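Local coordinates for activator of Hsp90 ATPase homologue 1/2-like C-terminal domain-containing protein (Nitrosomonas europaea, PDB 1XFS) that is of unknown function but belongs to the AHA1 family, named for the activator of the Hsp90 ATPase, and has a Bet v 1-like fold, at residues D7-L12 with N136-R141; S45-R50 with Y60-D65; G56-T61 with P72-F77. One frame throughout, in Å; residues are numbered along the deposited sequence.

Contact 1 (D7-L12 with N136-R141)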
loop_
_atom_site.group_PDB
_atom_site.type_symbol
_atom_site.label_atom_id
_atom_site.label_comp_id
_atom_site.label_asym_id
_atom_site.label_seq_id
_atom_site.Cartn_x
_atom_site.Cartn_y
_atom_site.Cartn_z
ATOM N N ASP A 7 -16.242 1.912 -7.213
ATOM C CA ASP A 7 -16.805 3.202 -6.831
ATOM C C ASP A 7 -16.785 4.125 -8.045
ATOM O O ASP A 7 -15.730 4.602 -8.445
ATOM C CB ASP A 7 -15.981 3.821 -5.700
ATOM C CG ASP A 7 -16.704 4.956 -5.007
ATOM O OD1 ASP A 7 -17.251 5.839 -5.705
ATOM O OD2 ASP A 7 -16.715 4.972 -3.759
ATOM N N ALA A 8 -17.956 4.377 -8.623
ATOM C CA ALA A 8 -18.064 5.232 -9.802
ATOM C C ALA A 8 -17.586 6.657 -9.548
ATOM O O ALA A 8 -17.278 7.396 -10.486
ATOM C CB ALA A 8 -19.507 5.254 -10.295
ATOM N N GLU A 9 -17.528 7.045 -8.282
ATOM C CA GLU A 9 -17.097 8.388 -7.927
ATOM C C GLU A 9 -15.581 8.530 -7.856
ATOM O O GLU A 9 -15.042 9.611 -8.094
ATOM C CB GLU A 9 -17.714 8.796 -6.584
ATOM C CG GLU A 9 -19.213 9.023 -6.651
ATOM C CD GLU A 9 -19.558 10.297 -7.396
ATOM O OE1 GLU A 9 -20.628 10.347 -8.032
ATOM O OE2 GLU A 9 -18.761 11.254 -7.336
ATOM N N LEU A 10 -14.890 7.432 -7.566
ATOM C CA LEU A 10 -13.438 7.475 -7.423
ATOM C C LEU A 10 -12.634 6.589 -8.358
ATOM O O LEU A 10 -11.427 6.779 -8.491
ATOM C CB LEU A 10 -13.069 7.099 -5.988
ATOM C CG LEU A 10 -13.833 7.828 -4.880
ATOM C CD1 LEU A 10 -13.525 7.194 -3.529
ATOM C CD2 LEU A 10 -13.450 9.292 -4.901
ATOM N N ASP A 11 -13.284 5.632 -9.012
ATOM C CA ASP A 11 -12.560 4.702 -9.871
ATOM C C ASP A 11 -12.869 4.759 -11.353
ATOM O O ASP A 11 -13.979 5.098 -11.761
ATOM C CB ASP A 11 -12.801 3.270 -9.382
ATOM C CG ASP A 11 -12.552 3.114 -7.896
ATOM O OD1 ASP A 11 -11.620 3.769 -7.392
ATOM O OD2 ASP A 11 -13.282 2.339 -7.247
ATOM N N LEU A 12 -11.866 4.423 -12.154
ATOM C CA LEU A 12 -12.020 4.374 -13.600
ATOM C C LEU A 12 -11.633 2.956 -14.007
ATOM O O LEU A 12 -10.613 2.432 -13.552
ATOM C CB LEU A 12 -11.114 5.402 -14.281
ATOM C CG LEU A 12 -11.463 6.872 -14.006
ATOM C CD1 LEU A 12 -10.446 7.775 -14.695
ATOM C CD2 LEU A 12 -12.875 7.177 -14.504
ATOM N N ASN A 136 -8.230 8.980 -4.862
ATOM C CA ASN A 136 -8.582 9.350 -3.502
ATOM C C ASN A 136 -9.801 10.257 -3.382
ATOM O O ASN A 136 -10.467 10.260 -2.349
ATOM C CB ASN A 136 -7.365 9.979 -2.786
ATOM C CG ASN A 136 -6.717 11.114 -3.577
ATOM O OD1 ASN A 136 -5.514 11.361 -3.443
ATOM N ND2 ASN A 136 -7.503 11.817 -4.383
ATOM N N THR A 137 -10.113 10.993 -4.443
ATOM C CA THR A 137 -11.248 11.914 -4.427
ATOM C C THR A 137 -11.902 12.004 -5.801
ATOM O O THR A 137 -11.290 11.666 -6.817
ATOM C CB THR A 137 -10.798 13.327 -4.035
ATOM O OG1 THR A 137 -9.793 13.769 -4.955
ATOM C CG2 THR A 137 -10.224 13.337 -2.625
ATOM N N PRO A 138 -13.163 12.463 -5.852
ATOM C CA PRO A 138 -13.864 12.584 -7.135
ATOM C C PRO A 138 -13.135 13.554 -8.066
ATOM O O PRO A 138 -13.077 13.343 -9.281
ATOM C CB PRO A 138 -15.243 13.104 -6.727
ATOM C CG PRO A 138 -15.433 12.527 -5.358
ATOM C CD PRO A 138 -14.075 12.749 -4.730
ATOM N N GLY A 139 -12.582 14.615 -7.483
ATOM C CA GLY A 139 -11.856 15.605 -8.260
ATOM C C GLY A 139 -10.653 15.024 -8.973
ATOM O O GLY A 139 -10.333 15.408 -10.099
ATOM N N GLN A 140 -9.978 14.097 -8.304
ATOM C CA GLN A 140 -8.813 13.442 -8.880
ATOM C C GLN A 140 -9.264 12.477 -9.974
ATOM O O GLN A 140 -8.608 12.361 -11.007
ATOM C CB GLN A 140 -8.035 12.700 -7.789
ATOM C CG GLN A 140 -7.155 13.607 -6.930
ATOM C CD GLN A 140 -5.678 13.511 -7.298
ATOM O OE1 GLN A 140 -5.015 12.509 -7.009
ATOM N NE2 GLN A 140 -5.161 14.546 -7.953
ATOM N N ARG A 141 -10.387 11.798 -9.750
ATOM C CA ARG A 141 -10.919 10.863 -10.738
ATOM C C ARG A 141 -11.278 11.650 -11.995
ATOM O O ARG A 141 -10.926 11.264 -13.110
ATOM C CB ARG A 141 -12.181 10.168 -10.214
ATOM C CG ARG A 141 -12.664 9.020 -11.100
ATOM C CD ARG A 141 -14.186 8.965 -11.192
ATOM N NE ARG A 141 -14.706 10.015 -12.065
ATOM C CZ ARG A 141 -15.450 11.037 -11.656
ATOM N NH1 ARG A 141 -15.871 11.940 -12.535
ATOM N NH2 ARG A 141 -15.785 11.160 -10.377
HETATM O O HOH W 1 -18.216 12.772 -9.251
#
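The guanidinium of Arg141 is approached by segment 7-12 at its edge: Glu9 O sits in its plane, Leu12 CD2 lies near the plane, and Ala8 O comes in obliquely. Arg141 NH2 donates to Glu9 O at 2.9 Å in a fairly straight bond (162°), although it stands above the plane of that carbonyl. Bends at chi2 and chi3 fold the methylenes against the same turn, with Arg141 CD 3.3 Å from Glu9 O, while Arg141 CG meets Leu12 CG at 3.8 Å. The Glu9 carboxylate falls short of a salt bridge, Glu9 OE2 being 4.3 Å from Arg141 NH2, and one water joins the two; Arg141 NE pairs instead with Glu145 one turn along the helix. Leu10 CD2 presses onto the Thr137-Pro138 peptide, 3.2 Å from Thr137 C, a tight fit. Leu10 CD2 also lies 3.5 Å from Pro138 CD. Arg97 of the second subunit packs on Leu10 and forms a salt bridge with Asp11. Asp7 OD1 accepts from Glu9 N in an Asx turn, and Thr137 OG1 receives a weak bond from Gln140 N. The contact thus joins the turn before strand 11-18, outermost in this chain's sheet, to an N-capped helix start of the Bet v 1-like fold.

Contact 2 (S45-R50 with Y60-D65); sequences SISDCR and YTVMQD
Tyr60, Val62 and Gln64 give up the most surface where strand 58-64 runs antiparallel to the outermost strand 45-51, the two forming a beta hairpin. All three point to the same face of the sheet, where Asp48 lies between Tyr60 and Val62, and Ser47 between Val62 and Gln64. Tyr60 is fixed by a pair of backbone bonds with Arg50, the shorter from Arg50 N to Tyr60 O at 2.7 Å. A chi1 of 171° swings the ring away from the Tyr60 amide and along the partner strand: Asp48 OD1 lies in the ring plane, 3.6 Å from Tyr60 CE2 at the edge, and the carboxylate stands almost square to the ring (89°). The electropositive rim of the ring would suit this oxygen. Arg50 CG packs obliquely against Tyr60 CD2 at 3.7 Å before its chain leads off. Were Tyr60 an alanine, the methylenes of Arg50 and the Asp48 carboxylate would probably lose their common ring neighbour. Val62 faces the corner of the chain at Ser47, where the pairing is uneven: Val62 O takes Ser47 N at 2.8 Å, whereas Val62 N donates to Asp48 O. Its methyls divide accordingly, CG1 against Ser47 CB and CG2 against Asp48 CB. Gln64 runs extended beside the serines, and Lys70 NZ donates to both Gln64 OE1 and Ser47 OG, tying their polar ends together. On the other face of the sheet, Cys49 SG rests 3.8 Å from Thr61 CG2.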
loop_
_atom_site.group_PDB
_atom_site.type_symbol
_atom_site.label_atom_id
_atom_site.label_comp_id
_atom_site.label_asym_id
_atom_site.label_seq_id
_atom_site.Cartn_x
_atom_site.Cartn_y
_atom_site.Cartn_z
ATOM N N SER A 45 7.441 7.814 -24.541
ATOM C CA SER A 45 8.316 6.661 -24.438
ATOM C C SER A 45 8.838 6.494 -23.018
ATOM O O SER A 45 8.606 7.345 -22.157
ATOM C CB SER A 45 9.495 6.809 -25.403
ATOM O OG SER A 45 10.236 7.985 -25.116
ATOM N N ILE A 46 9.536 5.388 -22.778
ATOM C CA ILE A 46 10.108 5.110 -21.464
ATOM C C ILE A 46 11.627 5.138 -21.544
ATOM O O ILE A 46 12.232 4.381 -22.304
ATOM C CB ILE A 46 9.662 3.738 -20.940
ATOM C CG1 ILE A 46 8.140 3.723 -20.770
ATOM C CG2 ILE A 46 10.355 3.436 -19.615
ATOM C CD1 ILE A 46 7.591 2.426 -20.235
ATOM N N SER A 47 12.234 6.012 -20.746
ATOM C CA SER A 47 13.685 6.180 -20.718
ATOM C C SER A 47 14.362 5.226 -19.742
ATOM O O SER A 47 15.570 4.994 -19.824
ATOM C CB SER A 47 14.032 7.617 -20.333
ATOM O OG SER A 47 13.321 8.541 -21.144
ATOM N N ASP A 48 13.583 4.684 -18.813
ATOM C CA ASP A 48 14.117 3.756 -17.829
ATOM C C ASP A 48 12.956 3.062 -17.127
ATOM O O ASP A 48 11.871 3.623 -16.985
ATOM C CB ASP A 48 14.970 4.504 -16.802
ATOM C CG ASP A 48 15.925 3.585 -16.052
ATOM O OD1 ASP A 48 16.623 4.070 -15.140
ATOM O OD2 ASP A 48 15.989 2.383 -16.382
ATOM N N CYS A 49 13.195 1.835 -16.692
ATOM C CA CYS A 49 12.181 1.061 -15.994
ATOM C C CYS A 49 12.852 0.022 -15.111
ATOM O O CYS A 49 13.632 -0.804 -15.591
ATOM C CB CYS A 49 11.243 0.378 -16.994
ATOM S SG CYS A 49 9.968 -0.652 -16.205
ATOM N N ARG A 50 12.551 0.083 -13.815
ATOM C CA ARG A 50 13.105 -0.843 -12.832
ATOM C C ARG A 50 11.925 -1.511 -12.130
ATOM O O ARG A 50 10.981 -0.839 -11.710
ATOM C CB ARG A 50 13.946 -0.094 -11.794
ATOM C CG ARG A 50 15.190 0.590 -12.347
ATOM C CD ARG A 50 16.295 -0.413 -12.635
ATOM N NE ARG A 50 16.740 -1.102 -11.424
ATOM C CZ ARG A 50 17.705 -2.016 -11.396
ATOM N NH1 ARG A 50 18.336 -2.354 -12.513
ATOM N NH2 ARG A 50 18.036 -2.599 -10.250
ATOM N N TYR A 60 9.693 1.499 -10.648
ATOM C CA TYR A 60 10.260 2.778 -11.086
ATOM C C TYR A 60 10.269 2.910 -12.603
ATOM O O TYR A 60 10.664 1.991 -13.319
ATOM C CB TYR A 60 11.701 2.910 -10.568
ATOM C CG TYR A 60 12.502 4.087 -11.117
ATOM C CD1 TYR A 60 12.337 5.375 -10.611
ATOM C CD2 TYR A 60 13.443 3.898 -12.132
ATOM C CE1 TYR A 60 13.100 6.452 -11.104
ATOM C CE2 TYR A 60 14.201 4.966 -12.631
ATOM C CZ TYR A 60 14.025 6.238 -12.111
ATOM O OH TYR A 60 14.780 7.282 -12.611
ATOM N N THR A 61 9.828 4.060 -13.093
ATOM C CA THR A 61 9.817 4.293 -14.526
ATOM C C THR A 61 10.111 5.757 -14.814
ATOM O O THR A 61 9.815 6.627 -14.002
ATOM C CB THR A 61 8.448 3.929 -15.146
ATOM O OG1 THR A 61 7.425 4.731 -14.547
ATOM C CG2 THR A 61 8.129 2.459 -14.913
ATOM N N VAL A 62 10.733 6.021 -15.958
ATOM C CA VAL A 62 11.017 7.390 -16.357
ATOM C C VAL A 62 10.309 7.590 -17.682
ATOM O O VAL A 62 10.657 6.965 -18.681
ATOM C CB VAL A 62 12.519 7.651 -16.551
ATOM C CG1 VAL A 62 12.727 9.086 -17.030
ATOM C CG2 VAL A 62 13.261 7.422 -15.244
HETATM N N MSE A 63 9.290 8.442 -17.665
HETATM C CA MSE A 63 8.510 8.731 -18.857
HETATM C C MSE A 63 9.013 9.991 -19.552
HETATM O O MSE A 63 9.369 10.973 -18.900
HETATM C CB MSE A 63 7.041 8.915 -18.477
HETATM C CG MSE A 63 6.384 7.666 -17.920
HETATM SE SE MSE A 63 4.645 8.051 -17.187
HETATM C CE MSE A 63 3.732 8.533 -18.816
ATOM N N GLN A 64 9.042 9.956 -20.878
ATOM C CA GLN A 64 9.481 11.104 -21.661
ATOM C C GLN A 64 8.351 11.499 -22.604
ATOM O O GLN A 64 7.832 10.663 -23.352
ATOM C CB GLN A 64 10.735 10.758 -22.465
ATOM C CG GLN A 64 11.338 11.940 -23.210
ATOM C CD GLN A 64 12.597 11.577 -23.982
ATOM O OE1 GLN A 64 13.613 11.195 -23.399
ATOM N NE2 GLN A 64 12.529 11.682 -25.307
ATOM N N ASP A 65 7.958 12.767 -22.554
ATOM C CA ASP A 65 6.882 13.247 -23.415
ATOM C C ASP A 65 7.450 13.663 -24.770
ATOM O O ASP A 65 8.667 13.682 -24.955
ATOM C CB ASP A 65 6.125 14.417 -22.762
ATOM C CG ASP A 65 7.007 15.618 -22.466
ATOM O OD1 ASP A 65 8.027 15.801 -23.145
ATOM O OD2 ASP A 65 6.654 16.396 -21.555
#

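Contact 3 (G56-T61 with P72-F77)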
loop_
_atom_site.group_PDB
_atom_site.type_symbol
_atom_site.label_atom_id
_atom_site.label_comp_id
_atom_site.label_asym_id
_atom_site.label_seq_id
_atom_site.Cartn_x
_atom_site.Cartn_y
_atom_site.Cartn_z
ATOM N N GLY A 56 5.792 -4.679 -1.728
ATOM C CA GLY A 56 6.772 -3.811 -1.101
ATOM C C GLY A 56 7.918 -3.472 -2.042
ATOM O O GLY A 56 8.799 -2.677 -1.703
ATOM N N GLY A 57 7.904 -4.076 -3.227
ATOM C CA GLY A 57 8.952 -3.840 -4.210
ATOM C C GLY A 57 8.719 -2.591 -5.041
ATOM O O GLY A 57 7.582 -2.231 -5.346
ATOM N N GLU A 58 9.804 -1.928 -5.421
ATOM C CA GLU A 58 9.700 -0.704 -6.191
ATOM C C GLU A 58 9.349 -0.910 -7.662
ATOM O O GLU A 58 9.798 -1.859 -8.299
ATOM C CB GLU A 58 11.011 0.091 -6.073
ATOM C CG GLU A 58 11.057 1.377 -6.888
ATOM C CD GLU A 58 12.304 2.189 -6.589
ATOM O OE1 GLU A 58 13.414 1.614 -6.636
ATOM O OE2 GLU A 58 12.177 3.401 -6.324
ATOM N N PHE A 59 8.506 -0.019 -8.175
ATOM C CA PHE A 59 8.106 -0.008 -9.576
ATOM C C PHE A 59 8.527 1.402 -10.005
ATOM O O PHE A 59 7.828 2.380 -9.725
ATOM C CB PHE A 59 6.588 -0.192 -9.710
ATOM C CG PHE A 59 6.111 -0.312 -11.131
ATOM C CD1 PHE A 59 4.751 -0.249 -11.432
ATOM C CD2 PHE A 59 7.020 -0.473 -12.174
ATOM C CE1 PHE A 59 4.299 -0.338 -12.757
ATOM C CE2 PHE A 59 6.584 -0.564 -13.502
ATOM C CZ PHE A 59 5.217 -0.497 -13.795
ATOM N N TYR A 60 9.693 1.499 -10.648
ATOM C CA TYR A 60 10.260 2.778 -11.086
ATOM C C TYR A 60 10.269 2.910 -12.603
ATOM O O TYR A 60 10.664 1.991 -13.319
ATOM C CB TYR A 60 11.701 2.910 -10.568
ATOM C CG TYR A 60 12.502 4.087 -11.117
ATOM C CD1 TYR A 60 12.337 5.375 -10.611
ATOM C CD2 TYR A 60 13.443 3.898 -12.132
ATOM C CE1 TYR A 60 13.100 6.452 -11.104
ATOM C CE2 TYR A 60 14.201 4.966 -12.631
ATOM C CZ TYR A 60 14.025 6.238 -12.111
ATOM O OH TYR A 60 14.780 7.282 -12.611
ATOM N N THR A 61 9.828 4.060 -13.093
ATOM C CA THR A 61 9.817 4.293 -14.526
ATOM C C THR A 61 10.111 5.757 -14.814
ATOM O O THR A 61 9.815 6.627 -14.002
ATOM C CB THR A 61 8.448 3.929 -15.146
ATOM O OG1 THR A 61 7.425 4.731 -14.547
ATOM C CG2 THR A 61 8.129 2.459 -14.913
ATOM N N PRO A 72 10.334 11.156 -13.762
ATOM C CA PRO A 72 10.599 9.937 -12.994
ATOM C C PRO A 72 9.369 9.579 -12.161
ATOM O O PRO A 72 8.837 10.425 -11.436
ATOM C CB PRO A 72 11.795 10.331 -12.131
ATOM C CG PRO A 72 11.556 11.796 -11.889
ATOM C CD PRO A 72 11.158 12.275 -13.270
ATOM N N ASN A 73 8.912 8.336 -12.285
ATOM C CA ASN A 73 7.746 7.861 -11.545
ATOM C C ASN A 73 8.203 6.761 -10.592
ATOM O O ASN A 73 8.967 5.880 -10.976
ATOM C CB ASN A 73 6.691 7.281 -12.496
ATOM C CG ASN A 73 6.531 8.093 -13.767
ATOM O OD1 ASN A 73 7.404 8.086 -14.636
ATOM N ND2 ASN A 73 5.411 8.799 -13.882
ATOM N N SER A 74 7.737 6.817 -9.350
ATOM C CA SER A 74 8.111 5.818 -8.360
ATOM C C SER A 74 6.862 5.267 -7.688
ATOM O O SER A 74 6.050 6.021 -7.149
ATOM C CB SER A 74 9.044 6.436 -7.316
ATOM O OG SER A 74 9.449 5.479 -6.355
ATOM N N GLY A 75 6.711 3.949 -7.734
ATOM C CA GLY A 75 5.551 3.325 -7.130
ATOM C C GLY A 75 5.952 2.103 -6.330
ATOM O O GLY A 75 7.137 1.778 -6.224
ATOM N N CYS A 76 4.958 1.416 -5.778
ATOM C CA CYS A 76 5.199 0.237 -4.948
ATOM C C CYS A 76 4.202 -0.874 -5.278
ATOM O O CYS A 76 3.011 -0.614 -5.404
ATOM C CB CYS A 76 5.044 0.639 -3.473
ATOM S SG CYS A 76 5.434 -0.622 -2.259
ATOM N N PHE A 77 4.676 -2.108 -5.426
ATOM C CA PHE A 77 3.766 -3.222 -5.683
ATOM C C PHE A 77 3.079 -3.599 -4.366
ATOM O O PHE A 77 3.697 -3.576 -3.305
ATOM C CB PHE A 77 4.526 -4.429 -6.253
ATOM C CG PHE A 77 4.959 -4.250 -7.680
ATOM C CD1 PHE A 77 4.018 -4.200 -8.708
ATOM C CD2 PHE A 77 6.303 -4.085 -7.993
ATOM C CE1 PHE A 77 4.417 -3.978 -10.040
ATOM C CE2 PHE A 77 6.716 -3.861 -9.318
ATOM C CZ PHE A 77 5.767 -3.811 -10.335
#
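Thr61 O receives the shortest bond across this pair, from Asn73 N at 2.6 Å, the donor lying almost straight out from the carbonyl (C=O...N 173°). It closes one rung of a second beta hairpin, in which strand 58-64 runs antiparallel to strand 70-81 in the large sheet. Thr61 N returns a bond to Asn73 O, and Phe59 and Gly75 form the next such pair. There Gly75 N reaches Phe59 O at 2.8 Å; a CB on Gly75 would come near this same oxygen. Beyond the regular strand, Phe77 N donates to Gly57 O, while Gly56 N bonds to Phe77 O, so the ladder runs on into the two glycines.

Phe59 and Phe77 make the apolar core of the contact. Phe59 CB lies over the face of the Phe77 ring, 4.1 Å from its centroid, a CH-pi contact. The rings are near parallel (16°) but slid so far that they barely overlap, Phe77 CZ meeting one face of the Phe59 ring at 3.6 Å from Phe59 CG. Trp88 packs edge-to-face with Phe59, extending the aromatic cluster to strand 85-89. On the face of the sheet that carries Glu58 and Cys76, Gly56 has a positive phi, at which a CB would jam against the preceding carbonyl; its bare Gly56 CA takes Cys76 SG at 3.6 Å.

Contacts 2 and 3 are successive hairpins of one antiparallel sheet, sharing strand 58-64 with Tyr60 and Thr61 in common, their centres about 11 Å apart. Contact 2 lies at the surface, on the outermost strand, and its side-chain chemistry is largely polar or amphipathic; contact 3, one strand further in, is more buried and sets aromatic rings and glycines into its backbone ladder. Contact 1 is partly buried, as contact 3 is, but its centre lies further from that of the chain (about 18 Å against 11 Å). It joins a turn to a helix start through an arginine that donates to a backbone carbonyl and through leucine packing, with no strand ladder, and closes the chain loop that holds both hairpins.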